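Local coordinates for Exo-beta-1,3-glucanase (Streptomyces sp. SirexAA-E, PDB 4PEY), which hydrolyses laminarin and laminarioligosaccharides as an exo-beta-1,3-glucanase working from the non-reducing end, yielding glucose and laminaribiose, at residues 176-182 against 193-199; 391-397 against 425-431; 14-20 against 260-265; 111-115 against 221-225. The protein carries 1 engineered substitution. All coordinates share one frame; numbering follows the deposited sequence. Where two conformers were deposited one is given.

Contact 1: residues 176-182 against 193-199; sequences YTRDSSV and TFSGVEG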
loop_
_atom_site.group_PDB
_atom_site.type_symbol
_atom_site.label_atom_id
_atom_site.label_comp_id
_atom_site.label_asym_id
_atom_site.label_seq_id
_atom_site.Cartn_x
_atom_site.Cartn_y
_atom_site.Cartn_z
ATOM N N TYR A 176 3.108 -8.806 4.550
ATOM C CA TYR A 176 4.353 -8.103 4.861
ATOM C C TYR A 176 4.250 -7.384 6.199
ATOM O O TYR A 176 3.300 -6.640 6.443
ATOM C CB TYR A 176 4.724 -7.093 3.765
ATOM C CG TYR A 176 6.006 -6.327 4.059
ATOM C CD1 TYR A 176 7.189 -6.999 4.374
ATOM C CD2 TYR A 176 6.034 -4.934 4.027
ATOM C CE1 TYR A 176 8.362 -6.299 4.638
ATOM C CE2 TYR A 176 7.206 -4.227 4.286
ATOM C CZ TYR A 176 8.363 -4.913 4.587
ATOM O OH TYR A 176 9.514 -4.198 4.840
ATOM N N THR A 177 5.239 -7.607 7.057
ATOM C CA THR A 177 5.327 -6.934 8.346
ATOM C C THR A 177 6.704 -6.298 8.440
ATOM O O THR A 177 7.708 -6.981 8.185
ATOM C CB THR A 177 5.136 -7.925 9.529
ATOM O OG1 THR A 177 3.944 -8.696 9.335
ATOM C CG2 THR A 177 5.078 -7.194 10.878
ATOM N N ARG A 178 6.784 -5.013 8.790
ATOM C CA ARG A 178 8.108 -4.435 9.047
ATOM C C ARG A 178 8.188 -3.628 10.330
ATOM O O ARG A 178 7.202 -3.040 10.788
ATOM C CB ARG A 178 8.598 -3.571 7.878
ATOM C CG ARG A 178 7.937 -2.240 7.716
ATOM C CD ARG A 178 8.812 -1.222 6.920
ATOM N NE ARG A 178 8.086 0.041 6.851
ATOM C CZ ARG A 178 7.992 0.910 7.858
ATOM N NH1 ARG A 178 8.640 0.695 9.001
ATOM N NH2 ARG A 178 7.249 2.000 7.723
ATOM N N ASP A 179 9.381 -3.664 10.918
ATOM C CA ASP A 179 9.778 -2.773 12.006
ATOM C C ASP A 179 8.733 -2.773 13.112
ATOM O O ASP A 179 8.137 -1.750 13.442
ATOM C CB ASP A 179 10.038 -1.377 11.440
ATOM C CG ASP A 179 11.099 -1.401 10.354
ATOM O OD1 ASP A 179 11.898 -2.363 10.348
ATOM O OD2 ASP A 179 11.135 -0.489 9.506
ATOM N N SER A 180 8.525 -3.965 13.658
ATOM C CA SER A 180 7.429 -4.244 14.574
ATOM C C SER A 180 7.878 -5.239 15.634
ATOM O O SER A 180 9.016 -5.712 15.620
ATOM C CB SER A 180 6.218 -4.811 13.810
ATOM O OG SER A 180 5.603 -3.843 12.967
ATOM N N SER A 181 6.968 -5.552 16.544
ATOM C CA SER A 181 7.175 -6.570 17.560
ATOM C C SER A 181 5.937 -7.456 17.612
ATOM O O SER A 181 4.821 -6.947 17.674
ATOM C CB SER A 181 7.433 -5.919 18.923
ATOM O OG SER A 181 7.414 -6.872 19.969
ATOM N N VAL A 182 6.121 -8.773 17.558
ATOM C CA VAL A 182 4.991 -9.696 17.708
ATOM C C VAL A 182 5.292 -10.739 18.788
ATOM O O VAL A 182 6.444 -11.172 18.946
ATOM C CB VAL A 182 4.630 -10.417 16.370
ATOM C CG1 VAL A 182 4.266 -9.398 15.300
ATOM C CG2 VAL A 182 5.757 -11.345 15.901
ATOM N N THR A 193 6.513 -12.392 4.656
ATOM C CA THR A 193 7.802 -11.713 4.686
ATOM C C THR A 193 7.880 -10.734 5.869
ATOM O O THR A 193 6.895 -10.053 6.208
ATOM C CB THR A 193 8.066 -10.976 3.341
ATOM O OG1 THR A 193 8.175 -11.939 2.288
ATOM C CG2 THR A 193 9.345 -10.139 3.380
ATOM N N PHE A 194 9.053 -10.691 6.497
ATOM C CA PHE A 194 9.321 -9.877 7.680
ATOM C C PHE A 194 10.630 -9.119 7.490
ATOM O O PHE A 194 11.628 -9.718 7.081
ATOM C CB PHE A 194 9.442 -10.758 8.931
ATOM C CG PHE A 194 8.333 -11.765 9.085
ATOM C CD1 PHE A 194 8.396 -12.997 8.440
ATOM C CD2 PHE A 194 7.230 -11.489 9.884
ATOM C CE1 PHE A 194 7.374 -13.924 8.578
ATOM C CE2 PHE A 194 6.202 -12.422 10.031
ATOM C CZ PHE A 194 6.273 -13.638 9.378
ATOM N N SER A 195 10.660 -7.825 7.799
ATOM C CA SER A 195 11.957 -7.148 7.951
ATOM C C SER A 195 11.931 -6.307 9.222
ATOM O O SER A 195 11.006 -5.541 9.440
ATOM C CB SER A 195 12.322 -6.295 6.720
ATOM O OG SER A 195 11.419 -5.223 6.490
ATOM N N GLY A 196 12.936 -6.481 10.077
ATOM C CA GLY A 196 13.003 -5.739 11.326
ATOM C C GLY A 196 11.899 -6.071 12.317
ATOM O O GLY A 196 11.471 -5.215 13.088
ATOM N N VAL A 197 11.428 -7.315 12.308
ATOM C CA VAL A 197 10.333 -7.697 13.192
ATOM C C VAL A 197 10.838 -8.540 14.359
ATOM O O VAL A 197 11.274 -9.681 14.183
ATOM C CB VAL A 197 9.236 -8.470 12.424
ATOM C CG1 VAL A 197 8.109 -8.901 13.372
ATOM C CG2 VAL A 197 8.697 -7.606 11.284
ATOM N N GLU A 198 10.791 -7.960 15.555
ATOM C CA GLU A 198 11.109 -8.695 16.768
ATOM C C GLU A 198 10.026 -9.745 16.977
ATOM O O GLU A 198 8.834 -9.430 16.956
ATOM C CB GLU A 198 11.208 -7.742 17.960
ATOM C CG GLU A 198 12.311 -6.705 17.779
ATOM C CD GLU A 198 12.214 -5.526 18.734
ATOM O OE1 GLU A 198 11.184 -5.382 19.424
ATOM O OE2 GLU A 198 13.176 -4.731 18.785
ATOM N N GLY A 199 10.435 -10.997 17.132
ATOM C CA GLY A 199 9.485 -12.079 17.310
ATOM C C GLY A 199 9.090 -12.780 16.021
ATOM O O GLY A 199 8.308 -13.732 16.057
HETATM O O HOH W 1 4.495 -10.846 7.586
HETATM O O HOH W 2 9.690 -6.857 21.161
#

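Contact 2: residues 391-397 against 425-431; sequences SNDTIID and GDNVLAT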
loop_
_atom_site.group_PDB
_atom_site.type_symbol
_atom_site.label_atom_id
_atom_site.label_comp_id
_atom_site.label_asym_id
_atom_site.label_seq_id
_atom_site.Cartn_x
_atom_site.Cartn_y
_atom_site.Cartn_z
ATOM N N SER A 391 13.474 9.716 -9.195
ATOM C CA SER A 391 14.409 10.221 -8.183
ATOM C C SER A 391 15.187 9.131 -7.457
ATOM O O SER A 391 14.605 8.159 -6.955
ATOM C CB SER A 391 13.673 11.071 -7.148
ATOM O OG SER A 391 13.130 12.239 -7.739
ATOM N N ASN A 392 16.504 9.310 -7.401
ATOM C CA ASN A 392 17.373 8.418 -6.641
ATOM C C ASN A 392 16.984 8.398 -5.167
ATOM O O ASN A 392 16.534 9.417 -4.630
ATOM C CB ASN A 392 18.843 8.841 -6.773
ATOM C CG ASN A 392 19.393 8.646 -8.174
ATOM O OD1 ASN A 392 18.774 8.013 -9.022
ATOM N ND2 ASN A 392 20.573 9.196 -8.420
ATOM N N ASP A 393 17.164 7.233 -4.545
ATOM C CA ASP A 393 17.011 7.002 -3.102
ATOM C C ASP A 393 15.564 7.027 -2.617
ATOM O O ASP A 393 15.313 6.975 -1.419
ATOM C CB ASP A 393 17.849 8.015 -2.296
ATOM C CG ASP A 393 19.316 7.982 -2.685
ATOM O OD1 ASP A 393 20.005 6.989 -2.337
ATOM O OD2 ASP A 393 19.776 8.930 -3.362
ATOM N N THR A 394 14.615 7.089 -3.543
ATOM C CA THR A 394 13.200 7.137 -3.182
ATOM C C THR A 394 12.788 5.875 -2.423
ATOM O O THR A 394 13.237 4.764 -2.750
ATOM C CB THR A 394 12.315 7.309 -4.445
ATOM O OG1 THR A 394 12.642 8.550 -5.079
ATOM C CG2 THR A 394 10.816 7.294 -4.110
ATOM N N ILE A 395 11.945 6.055 -1.406
ATOM C CA ILE A 395 11.365 4.938 -0.667
ATOM C C ILE A 395 9.904 4.770 -1.032
ATOM O O ILE A 395 9.128 5.723 -0.944
ATOM C CB ILE A 395 11.458 5.133 0.867
ATOM C CG1 ILE A 395 12.911 5.290 1.313
ATOM C CG2 ILE A 395 10.795 3.962 1.608
ATOM C CD1 ILE A 395 13.051 5.765 2.752
ATOM N N ILE A 396 9.537 3.566 -1.460
ATOM C CA ILE A 396 8.147 3.222 -1.712
ATOM C C ILE A 396 7.732 2.249 -0.622
ATOM O O ILE A 396 8.090 1.072 -0.669
ATOM C CB ILE A 396 7.946 2.575 -3.097
ATOM C CG1 ILE A 396 8.610 3.419 -4.189
ATOM C CG2 ILE A 396 6.461 2.369 -3.381
ATOM C CD1 ILE A 396 8.025 4.792 -4.330
ATOM N N ASP A 397 7.018 2.746 0.379
ATOM C CA ASP A 397 6.697 1.942 1.557
ATOM C C ASP A 397 5.189 1.772 1.680
ATOM O O ASP A 397 4.495 2.619 2.241
ATOM C CB ASP A 397 7.319 2.590 2.806
ATOM C CG ASP A 397 6.870 1.939 4.100
ATOM O OD1 ASP A 397 6.870 0.692 4.181
ATOM O OD2 ASP A 397 6.527 2.683 5.044
ATOM N N GLY A 425 15.137 5.473 -11.168
ATOM C CA GLY A 425 16.137 5.983 -10.240
ATOM C C GLY A 425 17.002 4.898 -9.628
ATOM O O GLY A 425 16.639 3.709 -9.634
ATOM N N ASP A 426 18.143 5.325 -9.083
ATOM C CA ASP A 426 19.104 4.440 -8.427
ATOM C C ASP A 426 18.860 4.394 -6.921
ATOM O O ASP A 426 18.363 5.366 -6.343
ATOM C CB ASP A 426 20.548 4.902 -8.690
ATOM C CG ASP A 426 20.932 4.851 -10.157
ATOM O OD1 ASP A 426 20.280 4.119 -10.930
ATOM O OD2 ASP A 426 21.906 5.541 -10.532
ATOM N N ASN A 427 19.228 3.275 -6.293
ATOM C CA ASN A 427 19.121 3.110 -4.840
ATOM C C ASN A 427 17.695 3.282 -4.325
ATOM O O ASN A 427 17.468 3.759 -3.205
ATOM C CB ASN A 427 20.067 4.084 -4.125
ATOM C CG ASN A 427 21.489 3.996 -4.654
ATOM O OD1 ASN A 427 22.021 2.905 -4.835
ATOM N ND2 ASN A 427 22.101 5.144 -4.923
ATOM N N VAL A 428 16.732 2.885 -5.148
ATOM C CA VAL A 428 15.332 2.954 -4.749
ATOM C C VAL A 428 14.967 1.705 -3.945
ATOM O O VAL A 428 15.431 0.602 -4.245
ATOM C CB VAL A 428 14.415 3.124 -5.985
ATOM C CG1 VAL A 428 12.937 2.985 -5.613
ATOM C CG2 VAL A 428 14.676 4.488 -6.638
ATOM N N LEU A 429 14.184 1.898 -2.889
ATOM C CA LEU A 429 13.782 0.813 -1.998
ATOM C C LEU A 429 12.263 0.722 -1.984
ATOM O O LEU A 429 11.584 1.720 -1.722
ATOM C CB LEU A 429 14.305 1.044 -0.568
ATOM C CG LEU A 429 13.775 0.063 0.487
ATOM C CD1 LEU A 429 14.286 -1.360 0.228
ATOM C CD2 LEU A 429 14.132 0.523 1.891
ATOM N N ALA A 430 11.741 -0.469 -2.264
ATOM C CA ALA A 430 10.312 -0.757 -2.146
ATOM C C ALA A 430 10.104 -1.762 -1.021
ATOM O O ALA A 430 10.677 -2.856 -1.039
ATOM C CB ALA A 430 9.742 -1.298 -3.464
ATOM N N THR A 431 9.310 -1.376 -0.030
ATOM C CA THR A 431 8.935 -2.279 1.053
ATOM C C THR A 431 7.409 -2.437 1.064
ATOM O O THR A 431 6.679 -1.477 1.337
ATOM C CB THR A 431 9.457 -1.765 2.427
ATOM O OG1 THR A 431 9.041 -0.407 2.641
ATOM C CG2 THR A 431 10.985 -1.808 2.475
HETATM O O HOH W 3 22.157 8.540 -10.826
HETATM O O HOH W 4 21.792 7.910 -4.829
#

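Contact 3: residues 14-20 against 260-265; sequences VVGGGDL and LDQFYV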
loop_
_atom_site.group_PDB
_atom_site.type_symbol
_atom_site.label_atom_id
_atom_site.label_comp_id
_atom_site.label_asym_id
_atom_site.label_seq_id
_atom_site.Cartn_x
_atom_site.Cartn_y
_atom_site.Cartn_z
ATOM N N VAL A 14 -2.811 32.062 -0.073
ATOM C CA VAL A 14 -3.401 30.861 0.511
ATOM C C VAL A 14 -3.226 30.819 2.027
ATOM O O VAL A 14 -2.121 30.991 2.542
ATOM C CB VAL A 14 -2.791 29.582 -0.099
ATOM C CG1 VAL A 14 -3.486 28.360 0.463
ATOM C CG2 VAL A 14 -2.907 29.608 -1.619
ATOM N N VAL A 15 -4.320 30.583 2.745
ATOM C CA VAL A 15 -4.273 30.580 4.202
ATOM C C VAL A 15 -4.148 29.155 4.737
ATOM O O VAL A 15 -4.836 28.240 4.274
ATOM C CB VAL A 15 -5.522 31.272 4.804
ATOM C CG1 VAL A 15 -6.795 30.684 4.223
ATOM C CG2 VAL A 15 -5.521 31.171 6.325
ATOM N N GLY A 16 -3.244 28.965 5.693
ATOM C CA GLY A 16 -3.035 27.661 6.295
ATOM C C GLY A 16 -3.994 27.381 7.439
ATOM O O GLY A 16 -4.581 28.301 8.014
ATOM N N GLY A 17 -4.150 26.099 7.762
ATOM C CA GLY A 17 -4.980 25.673 8.875
ATOM C C GLY A 17 -6.470 25.756 8.601
ATOM O O GLY A 17 -6.911 25.825 7.455
ATOM N N GLY A 18 -7.256 25.743 9.667
ATOM C CA GLY A 18 -8.696 25.837 9.529
ATOM C C GLY A 18 -9.409 24.534 9.825
ATOM O O GLY A 18 -8.795 23.548 10.233
ATOM N N ASP A 19 -10.719 24.550 9.615
ATOM C CA ASP A 19 -11.593 23.418 9.892
ATOM C C ASP A 19 -11.278 22.222 8.992
ATOM O O ASP A 19 -10.953 22.394 7.816
ATOM C CB ASP A 19 -13.048 23.848 9.708
ATOM C CG ASP A 19 -14.032 22.803 10.179
ATOM O OD1 ASP A 19 -14.193 22.650 11.408
ATOM O OD2 ASP A 19 -14.655 22.146 9.323
ATOM N N LEU A 20 -11.382 21.016 9.542
ATOM C CA LEU A 20 -11.104 19.796 8.781
ATOM C C LEU A 20 -12.307 19.300 7.971
ATOM O O LEU A 20 -12.189 18.359 7.193
ATOM C CB LEU A 20 -10.622 18.690 9.720
ATOM C CG LEU A 20 -9.306 19.000 10.433
ATOM C CD1 LEU A 20 -8.883 17.840 11.326
ATOM C CD2 LEU A 20 -8.225 19.331 9.410
ATOM N N LEU A 260 -0.677 22.699 12.293
ATOM C CA LEU A 260 -1.696 22.643 11.253
ATOM C C LEU A 260 -1.749 23.925 10.420
ATOM O O LEU A 260 -2.117 23.884 9.242
ATOM C CB LEU A 260 -3.070 22.363 11.871
ATOM C CG LEU A 260 -4.234 22.158 10.897
ATOM C CD1 LEU A 260 -4.012 20.906 10.065
ATOM C CD2 LEU A 260 -5.559 22.078 11.644
ATOM N N ASP A 261 -1.375 25.062 11.005
ATOM C CA ASP A 261 -1.453 26.307 10.246
ATOM C C ASP A 261 -0.342 26.397 9.191
ATOM O O ASP A 261 -0.305 27.342 8.404
ATOM C CB ASP A 261 -1.464 27.543 11.178
ATOM C CG ASP A 261 -0.138 27.801 11.907
ATOM O OD1 ASP A 261 0.909 27.212 11.587
ATOM O OD2 ASP A 261 -0.149 28.665 12.817
ATOM N N GLN A 262 0.539 25.399 9.154
ATOM C CA GLN A 262 1.538 25.337 8.089
ATOM C C GLN A 262 1.085 24.398 6.971
ATOM O O GLN A 262 1.843 24.110 6.042
ATOM C CB GLN A 262 2.896 24.908 8.650
ATOM C CG GLN A 262 3.530 25.977 9.542
ATOM C CD GLN A 262 4.832 25.532 10.180
ATOM O OE1 GLN A 262 5.451 24.558 9.751
ATOM N NE2 GLN A 262 5.254 26.249 11.215
ATOM N N PHE A 263 -0.165 23.943 7.063
ATOM C CA PHE A 263 -0.784 23.097 6.041
ATOM C C PHE A 263 -1.912 23.827 5.330
ATOM O O PHE A 263 -2.729 24.478 5.981
ATOM C CB PHE A 263 -1.354 21.810 6.656
ATOM C CG PHE A 263 -0.325 20.768 6.956
ATOM C CD1 PHE A 263 0.520 20.900 8.047
ATOM C CD2 PHE A 263 -0.219 19.637 6.156
ATOM C CE1 PHE A 263 1.469 19.930 8.327
ATOM C CE2 PHE A 263 0.727 18.664 6.422
ATOM C CZ PHE A 263 1.575 18.808 7.508
ATOM N N TYR A 264 -1.965 23.713 4.005
ATOM C CA TYR A 264 -3.184 24.048 3.280
ATOM C C TYR A 264 -4.147 22.881 3.450
ATOM O O TYR A 264 -3.830 21.752 3.072
ATOM C CB TYR A 264 -2.906 24.312 1.795
ATOM C CG TYR A 264 -4.155 24.554 0.971
ATOM C CD1 TYR A 264 -5.118 25.462 1.380
ATOM C CD2 TYR A 264 -4.362 23.881 -0.227
ATOM C CE1 TYR A 264 -6.261 25.686 0.618
ATOM C CE2 TYR A 264 -5.498 24.095 -0.987
ATOM C CZ TYR A 264 -6.444 24.998 -0.563
ATOM O OH TYR A 264 -7.574 25.218 -1.324
ATOM N N VAL A 265 -5.297 23.149 4.057
ATOM C CA VAL A 265 -6.295 22.120 4.304
ATOM C C VAL A 265 -7.187 22.031 3.080
ATOM O O VAL A 265 -8.047 22.885 2.860
ATOM C CB VAL A 265 -7.110 22.425 5.577
ATOM C CG1 VAL A 265 -8.189 21.377 5.808
ATOM C CG2 VAL A 265 -6.177 22.506 6.783
HETATM O O HOH W 5 -6.074 25.830 4.902
#

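Contact 4: residues 111-115 against 221-225; sequences SAENL and EKPFL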
loop_
_atom_site.group_PDB
_atom_site.type_symbol
_atom_site.label_atom_id
_atom_site.label_comp_id
_atom_site.label_asym_id
_atom_site.label_seq_id
_atom_site.Cartn_x
_atom_site.Cartn_y
_atom_site.Cartn_z
ATOM N N SER A 111 -7.985 2.011 6.639
ATOM C CA SER A 111 -6.748 2.059 7.418
ATOM C C SER A 111 -6.965 2.224 8.909
ATOM O O SER A 111 -7.972 2.786 9.338
ATOM C CB SER A 111 -5.854 3.203 6.920
ATOM O OG SER A 111 -6.487 4.457 7.122
ATOM N N ALA A 112 -5.992 1.744 9.683
ATOM C CA ALA A 112 -5.947 1.940 11.137
ATOM C C ALA A 112 -4.562 2.416 11.525
ATOM O O ALA A 112 -3.571 1.864 11.051
ATOM C CB ALA A 112 -6.282 0.648 11.883
ATOM N N GLU A 113 -4.492 3.431 12.382
ATOM C CA GLU A 113 -3.205 3.971 12.812
ATOM C C GLU A 113 -3.240 4.566 14.223
ATOM O O GLU A 113 -4.211 5.200 14.620
ATOM C CB GLU A 113 -2.731 5.035 11.805
ATOM C CG GLU A 113 -1.353 5.637 12.075
ATOM C CD GLU A 113 -0.843 6.473 10.910
ATOM O OE1 GLU A 113 -1.667 7.120 10.214
ATOM O OE2 GLU A 113 0.387 6.483 10.679
ATOM N N ASN A 114 -2.165 4.353 14.976
ATOM C CA ASN A 114 -1.909 5.134 16.196
ATOM C C ASN A 114 -2.960 4.943 17.290
ATOM O O ASN A 114 -3.399 5.903 17.936
ATOM C CB ASN A 114 -1.777 6.627 15.836
ATOM C CG ASN A 114 -1.076 7.435 16.923
ATOM O OD1 ASN A 114 -0.226 6.914 17.647
ATOM N ND2 ASN A 114 -1.426 8.718 17.035
ATOM N N LEU A 115 -3.334 3.685 17.503
ATOM C CA LEU A 115 -4.267 3.299 18.558
ATOM C C LEU A 115 -3.728 2.117 19.343
ATOM O O LEU A 115 -3.009 1.273 18.792
ATOM C CB LEU A 115 -5.635 2.916 17.977
ATOM C CG LEU A 115 -6.467 3.995 17.292
ATOM C CD1 LEU A 115 -7.525 3.358 16.418
ATOM C CD2 LEU A 115 -7.111 4.893 18.334
ATOM N N GLU A 221 8.900 6.356 9.234
ATOM C CA GLU A 221 7.488 6.142 9.508
ATOM C C GLU A 221 6.622 7.246 8.899
ATOM O O GLU A 221 7.030 8.416 8.784
ATOM C CB GLU A 221 7.228 6.010 11.011
ATOM C CG GLU A 221 8.017 4.884 11.681
ATOM C CD GLU A 221 7.886 3.524 10.978
ATOM O OE1 GLU A 221 6.837 3.235 10.359
ATOM O OE2 GLU A 221 8.852 2.732 11.056
ATOM N N LYS A 222 5.430 6.844 8.477
ATOM C CA LYS A 222 4.488 7.750 7.828
ATOM C C LYS A 222 4.068 8.896 8.747
ATOM O O LYS A 222 3.772 8.673 9.922
ATOM C CB LYS A 222 3.257 6.966 7.375
ATOM C CG LYS A 222 2.305 7.767 6.520
ATOM C CD LYS A 222 1.031 6.981 6.232
ATOM C CE LYS A 222 0.156 6.889 7.470
ATOM N NZ LYS A 222 -0.433 8.204 7.924
ATOM N N PRO A 223 4.052 10.137 8.223
ATOM C CA PRO A 223 3.543 11.247 9.036
ATOM C C PRO A 223 2.080 11.040 9.421
ATOM O O PRO A 223 1.330 10.385 8.683
ATOM C CB PRO A 223 3.702 12.464 8.113
ATOM C CG PRO A 223 4.833 12.079 7.182
ATOM C CD PRO A 223 4.629 10.602 6.947
ATOM N N PHE A 224 1.677 11.582 10.561
ATOM C CA PHE A 224 0.290 11.440 11.001
ATOM C C PHE A 224 -0.170 12.663 11.789
ATOM O O PHE A 224 0.628 13.353 12.449
ATOM C CB PHE A 224 0.107 10.164 11.841
ATOM C CG PHE A 224 0.985 10.114 13.063
ATOM C CD1 PHE A 224 0.518 10.569 14.291
ATOM C CD2 PHE A 224 2.284 9.627 12.983
ATOM C CE1 PHE A 224 1.327 10.534 15.423
ATOM C CE2 PHE A 224 3.105 9.597 14.111
ATOM C CZ PHE A 224 2.624 10.052 15.330
ATOM N N LEU A 225 -1.467 12.931 11.689
ATOM C CA LEU A 225 -2.117 13.994 12.433
ATOM C C LEU A 225 -2.223 13.635 13.912
ATOM O O LEU A 225 -2.560 12.502 14.257
ATOM C CB LEU A 225 -3.513 14.251 11.856
ATOM C CG LEU A 225 -4.295 15.446 12.399
ATOM C CD1 LEU A 225 -3.645 16.762 11.936
ATOM C CD2 LEU A 225 -5.765 15.371 11.960
HETATM O O HOH W 6 3.107 6.188 11.031
#

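Contact 1: residues 176-182 against 193-199
Two successive coils of a parallel beta-helix lie in register here, with Tyr176 beside Thr193 at one end and Val182 beside Gly199 at the other. Ahead of the corner the ladder is regular: Thr177 N reaches Thr193 O at 3.1 Å, Ser195 N returns to Thr177 O, and Asp179 N gives to Ser195 O. Tyr176 has its CG trans to the backbone nitrogen (chi1 179°), which carries the ring along the sheet face until Tyr176 OH meets Ser195 OG at 2.7 Å, the serine oxygen lying at the ring edge and near its plane. Thr193 CG2 packs against Tyr176 CD1 at 3.9 Å. Ser195 OG also bonds Thr216 of strand 210-220, the next coil, so three hydroxyls follow one another from coil to coil. A phenylalanine at Tyr176 would keep the ring but is likely to break this chain, leaving Ser195 OG one partner short. Both coils of the helix turn the same corner, at Asp179 and at Ser195-Gly196. Gly196 has positive phi (66°), and a CB there would run into Asp179 OD1, which Thr216 holds. The turn shows in Ser180 N to Gly196 O, a bent 3.3 Å bond arriving from above the carbonyl plane; past it, Val182 N to Glu198 O is straight again at 2.9 Å. On the face opposite Tyr176, Thr177 CG2 crosses Val197 CG2 at 3.7 Å, and a water joining Thr177 OG1 to Thr193 O sits over the rim of the Phe194 ring.

Contact 2: residues 391-397 against 425-431
Asp397 OD1 is gripped by two hydroxyls: Thr431 OG1 donates to it at 2.9 Å, on the anti side and 32° out of the carboxylate plane, and Tyr157 supplies the other. Thr431 can do this because its OG1 sits between the backbone N and carbonyl carbon (chi1 53°), swung toward the neighbouring strand. These strands lie on successive coils of the second beta-helix domain expected of a family 55 enzyme, joined by Leu429 N to Thr394 O, Ile396 N to Leu429 O at 2.8 Å, and Thr431 N to Ile396 O. At the other end a type II turn, Ser391 to Thr394, brings Asn392 OD1 to Asp426 N; the N-H points straight at the oxygen over 2.8 Å but approaches from above the amide plane. Water then bridges Asn392 ND2 and Asp426 OD2, while Asp426 OD1 is held by Glu448 N. Asp393 and Asn427 run side by side, Asp393 OD1 being 3.4 Å from Asn427 CB, and a second water links Asp393 OD2 to Asn427 ND2. His361 N also holds that aspartate oxygen, and Asn449 the amide oxygen of Asn427. The buried Asp397 has its second oxygen paired with Arg178 and bonded by Gln369, surroundings that would probably favour the charged carboxylate.

Contact 3: residues 14-20 against 260-265
The extended chain at Gly16-Gly17 crosses the end of a 3-10 turn, and Gly17 N donates an almost straight bond to Phe263 O at 2.8 Å. Gly16 lies so close to the 3-10 turn that its CA is 3.5 Å from Asp261 O, where a side chain would collide; Gly17, with positive phi, passes 3.7 Å from Asp261 CA at its nitrogen. One water completes the backbone join by donating to both Val15 O and Gly17 O and accepting from Val265 N. Val14 CG1 meets Tyr264 CD1 at 3.5 Å, the two side chains crossing at about a right angle, and helix 272-280 packs on both through Ala278. The segment 14-20 is the tail leading into the first of the two beta-helix domains expected of a family 55 enzyme, whereas strand 263-266 begins the set of parallel coils that continues with 284-287, so the tail here lies across the start of the second domain. Val265 points toward it and splits its methyls (chi1 178°): Val265 CG2 rests 3.5 Å from Gly17 O, while CG1 touches Asp19 O. Val265 CG1 also meets Leu20 CD2 at 4.1 Å. Leu260 CD2 approaches Gly18 O at 3.8 Å, and both Leu260 and Leu20 pack on Leu286.

Contact 4: residues 111-115 against 221-225
Glu113 stretches out nearly straight (chi1 -177°) while Lys222 curls at its far end (chi3 73°, chi4 67°), and the two side chains cross so that NZ meets OE1. Lys222 NZ lies 2.8 Å from Glu113 OE1 in a salt bridge that uses the syn lone pair of that oxygen. The same curl lets Lys222 NZ donate a second bond, to Pro223 O at 2.9 Å, folding the lysine back onto its own chain. Lys222 CE comes up to both oxygens of the carboxylate, 3.2 Å from Glu113 OE2. That oxygen takes a hydrogen bond from a water which also donates to Lys222 O, so ammonium and water tie both carboxylate oxygens to the 221-225 segment. Nearby, Asn114 ND2 stands 3.7 Å from Phe224 CE1, its amide plane steeply inclined to the ring; its N-H groups go to Gly79 O and Gly81 O. The backbones stay well apart, Glu113 CA being 8.4 Å from Phe224 CA, so side chains and a water, not strand pairing, span from strand 110-113 of the first beta-helix domain to the segment leading into strand 224-228. Lys222 also packs on Gln369 and Asp370 of strand 367-375, in the second set of coils. With an alanine in place of Lys222, the Glu113 carboxylate is likely to lose its countercharge and Pro223 O this donor. Carboxylate and Pro223 carbonyl would both favour the charged ammonium, which with the water on OE2 probably favours the ionised carboxylate.

Arg178 is the hub of three contacts. From contact 1, Arg178 NH2 pairs with Asp397 OD2 of contact 2 at 2.9 Å, and Arg178 NH1 with Glu221 OE2 of contact 4, also at 2.9 Å. Contacts 1 and 2 meet again where Tyr176 OH packs 3.4 Å from Thr431 CB, so the two sets of beta-helix coils touch here. Contact 3 lies farther out, about 18 Å from contact 1 between nearest atoms, but reaches contact 4 through Leu20 CD1 and Leu225 CD2, 4.0 Å apart. Contact 1 comes nearest to known substrate-binding residues: the side chain of Tyr176 is about 10 Å from that of Gln130, and that of Thr193 about 12 Å from the side chain of Gln173.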